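Local coordinates for transcriptional regulator (PDB 4YV9), which is the receptor for SHP peptide pheromones of streptococcal quorum sensing and probably regulates transcription by binding DNA, at residues 199-204 against 236-241. Numbering follows the deposited sequence.
Sequences SYFDHS and LKQGQV
Ser199 and Lys237 come nearest in backbone, Ser199 CA lying 8.3 Å from Lys237 CA, and Phe201 CA stands 9.3 Å from Gln238 CA, with no hydrogen bond between the two segments. Ser199, with positive phi, closes helix 179-197 in a Schellman motif just before helix 201-215 begins, and Gly239 ends helix 221-236 in the same way. The Phe201 ring is the centre of the contact. The terminal amide of Gln238 lies over one face, tilted 31° to the ring, its CD 3.8 Å from Phe201 CD1. Over the middle of the opposite face sits the backbone carbon of Ser199; chi1 of -61°, which sets CG of Phe201 anti to its carbonyl carbon, puts the ring between the two. Lys237 crosses Phe201 at about a right angle, bringing CD to 4.1 Å from Phe201 CZ at the ring edge. Its chain bends at chi2 and carries NZ past Ser199 OG, at 3.5 Å, to a hydrogen bond with Ile196 O. In this C-terminal domain of the TPR clan, a helix junction thus meets an interhelical loop at the surface by van der Waals packing about one ring, and the polar link runs from the lysine ammonium to helix 179-197.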
ATOM      1  N   SER B 199      -6.489  24.956 -19.810  1.00 61.67           N
ATOM      2  CA  SER B 199      -6.490  24.630 -21.239  1.00 66.40           C
ATOM      3  C   SER B 199      -5.090  24.336 -21.794  1.00 64.59           C
ATOM      4  O   SER B 199      -4.817  24.591 -22.969  1.00 64.89           O
ATOM      5  CB  SER B 199      -7.142  25.761 -22.048  1.00 73.79           C
ATOM      6  OG  SER B 199      -8.470  26.010 -21.616  1.00 78.52           O
ATOM      7  N   TYR B 200      -4.210  23.807 -20.948  1.00 62.91           N
ATOM      8  CA  TYR B 200      -2.913  23.312 -21.395  1.00 63.45           C
ATOM      9  C   TYR B 200      -3.063  21.875 -21.880  1.00 64.81           C
ATOM     10  O   TYR B 200      -2.747  20.935 -21.148  1.00 60.30           O
ATOM     11  CB  TYR B 200      -1.874  23.377 -20.268  1.00 65.04           C
ATOM     12  CG  TYR B 200      -1.399  24.773 -19.944  1.00 76.15           C
ATOM     13  CD1 TYR B 200      -0.347  25.354 -20.643  1.00 80.93           C
ATOM     14  CD2 TYR B 200      -1.995  25.510 -18.933  1.00 77.62           C
ATOM     15  CE1 TYR B 200       0.092  26.634 -20.346  1.00 83.61           C
ATOM     16  CE2 TYR B 200      -1.563  26.789 -18.627  1.00 82.17           C
ATOM     17  CZ  TYR B 200      -0.522  27.347 -19.337  1.00 83.08           C
ATOM     18  OH  TYR B 200      -0.096  28.619 -19.034  1.00 83.13           O
ATOM     19  N   PHE B 201      -3.533  21.695 -23.109  1.00 57.92           N
ATOM     20  CA  PHE B 201      -3.875  20.354 -23.581  1.00 68.18           C
ATOM     21  C   PHE B 201      -2.646  19.517 -23.956  1.00 65.10           C
ATOM     22  O   PHE B 201      -2.707  18.285 -24.010  1.00 52.96           O
ATOM     23  CB  PHE B 201      -4.846  20.465 -24.748  1.00 64.53           C
ATOM     24  CG  PHE B 201      -6.130  21.144 -24.374  1.00 72.81           C
ATOM     25  CD1 PHE B 201      -6.940  20.614 -23.375  1.00 76.20           C
ATOM     26  CD2 PHE B 201      -6.508  22.331 -24.977  1.00 77.42           C
ATOM     27  CE1 PHE B 201      -8.119  21.242 -23.006  1.00 76.39           C
ATOM     28  CE2 PHE B 201      -7.680  22.962 -24.615  1.00 78.97           C
ATOM     29  CZ  PHE B 201      -8.489  22.416 -23.628  1.00 76.33           C
ATOM     30  N   ASP B 202      -1.538  20.204 -24.210  1.00 66.61           N
ATOM     31  CA  ASP B 202      -0.230  19.571 -24.334  1.00 71.32           C
ATOM     32  C   ASP B 202       0.108  18.824 -23.052  1.00 60.16           C
ATOM     33  O   ASP B 202       0.428  17.628 -23.054  1.00 55.99           O
ATOM     34  CB  ASP B 202       0.833  20.637 -24.611  1.00 87.73           C
ATOM     35  CG  ASP B 202       0.656  21.872 -23.730  1.00 99.60           C
ATOM     36  OD1 ASP B 202      -0.494  22.134 -23.295  1.00 96.64           O
ATOM     37  OD2 ASP B 202       1.658  22.572 -23.460  1.00106.83           O
ATOM     38  N   HIS B 203       0.040  19.557 -21.951  1.00 54.43           N
ATOM     39  CA  HIS B 203       0.340  19.016 -20.647  1.00 55.51           C
ATOM     40  C   HIS B 203      -0.672  17.951 -20.265  1.00 52.18           C
ATOM     41  O   HIS B 203      -0.307  16.914 -19.715  1.00 44.68           O
ATOM     42  CB  HIS B 203       0.366  20.136 -19.614  1.00 56.64           C
ATOM     43  CG  HIS B 203       1.476  21.116 -19.827  1.00 54.06           C
ATOM     44  ND1 HIS B 203       1.728  22.159 -18.963  1.00 57.70           N
ATOM     45  CD2 HIS B 203       2.407  21.203 -20.805  1.00 59.12           C
ATOM     46  CE1 HIS B 203       2.764  22.850 -19.402  1.00 58.90           C
ATOM     47  NE2 HIS B 203       3.193  22.292 -20.519  1.00 62.65           N
ATOM     48  N   SER B 204      -1.942  18.207 -20.574  1.00 46.95           N
ATOM     49  CA  SER B 204      -3.003  17.242 -20.297  1.00 44.96           C
ATOM     50  C   SER B 204      -2.723  15.900 -20.977  1.00 44.04           C
ATOM     51  O   SER B 204      -2.804  14.849 -20.347  1.00 46.46           O
ATOM     52  CB  SER B 204      -4.359  17.784 -20.759  1.00 47.34           C
ATOM     53  OG  SER B 204      -4.660  18.993 -20.099  1.00 50.04           O
ATOM     54  N   LEU B 236     -14.489  16.370 -22.994  1.00 60.28           N
ATOM     55  CA  LEU B 236     -15.545  17.353 -23.184  1.00 65.47           C
ATOM     56  C   LEU B 236     -14.972  18.673 -23.680  1.00 68.73           C
ATOM     57  O   LEU B 236     -15.452  19.227 -24.666  1.00 76.98           O
ATOM     58  CB  LEU B 236     -16.323  17.575 -21.885  1.00 63.12           C
ATOM     59  CG  LEU B 236     -17.387  18.673 -21.966  1.00 71.95           C
ATOM     60  CD1 LEU B 236     -18.321  18.426 -23.141  1.00 72.08           C
ATOM     61  CD2 LEU B 236     -18.175  18.757 -20.671  1.00 74.18           C
ATOM     62  N   LYS B 237     -13.928  19.159 -23.018  1.00 63.83           N
ATOM     63  CA  LYS B 237     -13.315  20.431 -23.385  1.00 69.41           C
ATOM     64  C   LYS B 237     -12.733  20.415 -24.791  1.00 78.89           C
ATOM     65  O   LYS B 237     -12.192  21.418 -25.255  1.00 86.12           O
ATOM     66  CB  LYS B 237     -12.226  20.808 -22.382  1.00 73.51           C
ATOM     67  CG  LYS B 237     -12.694  21.771 -21.305  1.00 78.69           C
ATOM     68  CD  LYS B 237     -11.614  22.793 -20.985  1.00 79.47           C
ATOM     69  CE  LYS B 237     -11.999  23.658 -19.793  1.00 81.88           C
ATOM     70  NZ  LYS B 237     -10.947  24.665 -19.479  1.00 82.81           N
ATOM     71  N   GLN B 238     -12.848  19.278 -25.469  1.00 89.35           N
ATOM     72  CA  GLN B 238     -12.456  19.177 -26.865  1.00 94.21           C
ATOM     73  C   GLN B 238     -13.494  18.433 -27.700  1.00 91.30           C
ATOM     74  O   GLN B 238     -13.149  17.621 -28.555  1.00 90.38           O
ATOM     75  CB  GLN B 238     -11.096  18.498 -26.983  1.00 96.63           C
ATOM     76  CG  GLN B 238      -9.937  19.451 -26.783  1.00 98.68           C
ATOM     77  CD  GLN B 238      -8.731  18.760 -26.205  1.00 95.78           C
ATOM     78  OE1 GLN B 238      -8.866  17.804 -25.446  1.00 92.30           O
ATOM     79  NE2 GLN B 238      -7.542  19.232 -26.566  1.00 99.06           N
ATOM     80  N   GLY B 239     -14.765  18.710 -27.430  1.00 92.37           N
ATOM     81  CA  GLY B 239     -15.849  18.306 -28.309  1.00 93.81           C
ATOM     82  C   GLY B 239     -16.069  16.825 -28.559  1.00 91.62           C
ATOM     83  O   GLY B 239     -16.463  16.433 -29.657  1.00 89.15           O
ATOM     84  N   GLN B 240     -15.817  15.993 -27.556  1.00 84.74           N
ATOM     85  CA  GLN B 240     -16.244  14.601 -27.633  1.00 86.65           C
ATOM     86  C   GLN B 240     -17.439  14.418 -26.704  1.00 84.02           C
ATOM     87  O   GLN B 240     -17.312  14.608 -25.495  1.00 78.84           O
ATOM     88  CB  GLN B 240     -15.114  13.645 -27.253  1.00 85.68           C
ATOM     89  CG  GLN B 240     -13.909  13.692 -28.171  1.00 88.27           C
ATOM     90  CD  GLN B 240     -12.759  12.837 -27.661  1.00 85.21           C
ATOM     91  OE1 GLN B 240     -11.615  13.288 -27.595  1.00 81.10           O
ATOM     92  NE2 GLN B 240     -13.062  11.596 -27.293  1.00 79.79           N
ATOM     93  N   VAL B 241     -18.592  14.051 -27.261  1.00 86.37           N
ATOM     94  CA  VAL B 241     -19.815  13.937 -26.465  1.00 86.87           C
ATOM     95  C   VAL B 241     -19.661  12.840 -25.433  1.00 79.69           C
ATOM     96  O   VAL B 241     -20.328  12.849 -24.394  1.00 77.90           O
ATOM     97  CB  VAL B 241     -21.073  13.636 -27.331  1.00 96.97           C
ATOM     98  CG1 VAL B 241     -21.285  12.123 -27.510  1.00 95.60           C
ATOM     99  CG2 VAL B 241     -22.303  14.268 -26.713  1.00 96.70           C
TER